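Local coordinates for protein chitinase A (Equisetum arvense, PDB 5BUM) that probably hydrolyses chitin as a family 18 glycosidase, and is represented here by its LysM domain, a carbohydrate-binding module, at residues Ser4-Thr7 with Gly11-Cys14. Residues are numbered along the deposited sequence; the frame is centred on the assembly and turned at random.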
ATOM      1  N   SER A   4      -3.903  -2.193 -14.034  1.00 44.34           N
ATOM      2  CA  SER A   4      -2.435  -2.263 -14.087  1.00 40.14           C
ATOM      3  C   SER A   4      -1.754  -1.640 -12.889  1.00 33.15           C
ATOM      4  O   SER A   4      -2.149  -0.582 -12.480  1.00 38.39           O
ATOM      5  CB  SER A   4      -1.923  -1.551 -15.354  1.00 39.56           C
ATOM      6  OG  SER A   4      -0.582  -1.967 -15.634  1.00 40.06           O
ATOM      7  N   TYR A   5      -0.684  -2.255 -12.389  1.00 29.77           N
ATOM      8  CA  TYR A   5       0.011  -1.782 -11.189  1.00 31.18           C
ATOM      9  C   TYR A   5       1.478  -1.554 -11.405  1.00 29.06           C
ATOM     10  O   TYR A   5       2.087  -2.319 -12.106  1.00 28.69           O
ATOM     11  CB  TYR A   5      -0.086  -2.804 -10.034  1.00 31.33           C
ATOM     12  CG  TYR A   5      -1.454  -2.849  -9.398  1.00 33.09           C
ATOM     13  CD1 TYR A   5      -1.796  -1.966  -8.381  1.00 32.82           C
ATOM     14  CD2 TYR A   5      -2.410  -3.770  -9.831  1.00 33.94           C
ATOM     15  CE1 TYR A   5      -3.048  -1.988  -7.819  1.00 33.97           C
ATOM     16  CE2 TYR A   5      -3.659  -3.803  -9.277  1.00 34.22           C
ATOM     17  CZ  TYR A   5      -3.967  -2.916  -8.272  1.00 38.05           C
ATOM     18  OH  TYR A   5      -5.202  -2.968  -7.685  1.00 43.92           O
ATOM     19  N   TYR A   6       2.016  -0.538 -10.721  1.00 28.16           N
ATOM     20  CA  TYR A   6       3.433  -0.297 -10.587  1.00 27.65           C
ATOM     21  C   TYR A   6       3.892  -0.499  -9.141  1.00 30.53           C
ATOM     22  O   TYR A   6       3.280   0.011  -8.207  1.00 36.71           O
ATOM     23  CB  TYR A   6       3.801   1.150 -11.004  1.00 26.61           C
ATOM     24  CG  TYR A   6       5.287   1.402 -10.844  1.00 24.08           C
ATOM     25  CD1 TYR A   6       6.191   0.875 -11.742  1.00 25.52           C
ATOM     26  CD2 TYR A   6       5.769   2.095  -9.775  1.00 23.19           C
ATOM     27  CE1 TYR A   6       7.561   1.082 -11.602  1.00 26.35           C
ATOM     28  CE2 TYR A   6       7.122   2.310  -9.598  1.00 24.95           C
ATOM     29  CZ  TYR A   6       8.021   1.821 -10.520  1.00 27.73           C
ATOM     30  OH  TYR A   6       9.389   2.021 -10.330  1.00 31.60           O
ATOM     31  N   THR A   7       5.009  -1.185  -8.969  1.00 29.57           N
ATOM     32  CA  THR A   7       5.535  -1.506  -7.664  1.00 28.74           C
ATOM     33  C   THR A   7       6.634  -0.573  -7.229  1.00 28.42           C
ATOM     34  O   THR A   7       7.711  -0.546  -7.821  1.00 30.16           O
ATOM     35  CB  THR A   7       6.165  -2.901  -7.691  1.00 32.24           C
ATOM     36  OG1 THR A   7       5.129  -3.874  -7.899  1.00 34.31           O
ATOM     37  CG2 THR A   7       6.912  -3.167  -6.344  1.00 33.46           C
ATOM     38  N   GLY A  11      13.823   4.645  -3.867  1.00 44.36           N
ATOM     39  CA  GLY A  11      14.119   5.951  -4.480  1.00 44.43           C
ATOM     40  C   GLY A  11      13.106   6.467  -5.506  1.00 44.00           C
ATOM     41  O   GLY A  11      13.215   7.593  -5.976  1.00 42.96           O
ATOM     42  N   ASP A  12      12.118   5.657  -5.859  1.00 37.91           N
ATOM     43  CA  ASP A  12      11.017   6.147  -6.685  1.00 32.41           C
ATOM     44  C   ASP A  12      10.257   7.331  -6.119  1.00 30.44           C
ATOM     45  O   ASP A  12       9.951   7.374  -4.929  1.00 29.95           O
ATOM     46  CB  ASP A  12      10.002   5.043  -6.869  1.00 32.60           C
ATOM     47  CG  ASP A  12      10.450   4.023  -7.845  1.00 33.89           C
ATOM     48  OD1 ASP A  12      11.496   4.240  -8.492  1.00 37.87           O
ATOM     49  OD2 ASP A  12       9.738   3.023  -7.982  1.00 32.31           O
ATOM     50  N   ILE A  13       9.869   8.268  -6.981  1.00 30.20           N
ATOM     51  CA  ILE A  13       8.979   9.371  -6.542  1.00 29.94           C
ATOM     52  C   ILE A  13       7.753   9.423  -7.419  1.00 29.78           C
ATOM     53  O   ILE A  13       7.721   8.844  -8.524  1.00 35.12           O
ATOM     54  CB  ILE A  13       9.709  10.731  -6.516  1.00 31.54           C
ATOM     55  CG1 ILE A  13      10.120  11.159  -7.944  1.00 35.36           C
ATOM     56  CG2 ILE A  13      10.959  10.617  -5.633  1.00 31.25           C
ATOM     57  CD1 ILE A  13      10.874  12.480  -8.000  1.00 35.18           C
ATOM     58  N   CYS A  14       6.709  10.067  -6.931  1.00 28.85           N
ATOM     59  CA  CYS A  14       5.437   9.977  -7.642  1.00 29.14           C
ATOM     60  C   CYS A  14       5.552  10.620  -9.028  1.00 30.81           C
ATOM     61  O   CYS A  14       4.993  10.105  -9.992  1.00 31.35           O
ATOM     62  CB  CYS A  14       4.320  10.667  -6.879  1.00 28.73           C
ATOM     63  SG  CYS A  14       3.546   9.707  -5.573  1.00 29.43           S
TER
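Y6 and D12 reach for each other from opposite directions and meet in a single hydrogen bond, which the phenol OH of Y6 donates to OD2 of D12 at 2.6 Å. OD2 receives it on its syn side, with the hydroxyl 32° out of the carboxylate plane. The same oxygen also accepts the backbone N-H of K9, so two donors grip it, while OD1 lies close to a sulfate ion, probably from the crystallisation liquor. Beyond the bond, contact is slight: OD2 of D12 lies at the edge of the Y6 ring, in its plane and 3.2 Å from CE2 of Y6, and ring and carboxylate are turned 36° apart. With CG anti to the backbone N (chi1 179°), the Y6 ring extends from strand 5-7 toward the loop. In this LysM domain, whose βααβ fold pairs strand 5-7 antiparallel with 45-47, the bond spans the loop between strand 5-7 and helix 14-21. That helix touches both partners, I17 meeting Y6 and D12, and Y21 meeting Y6. A phenylalanine in place of Y6 would probably leave OD2 with the K9 amide but without its hydroxyl donor, and the D12 carboxylate less firmly fixed in its rotation.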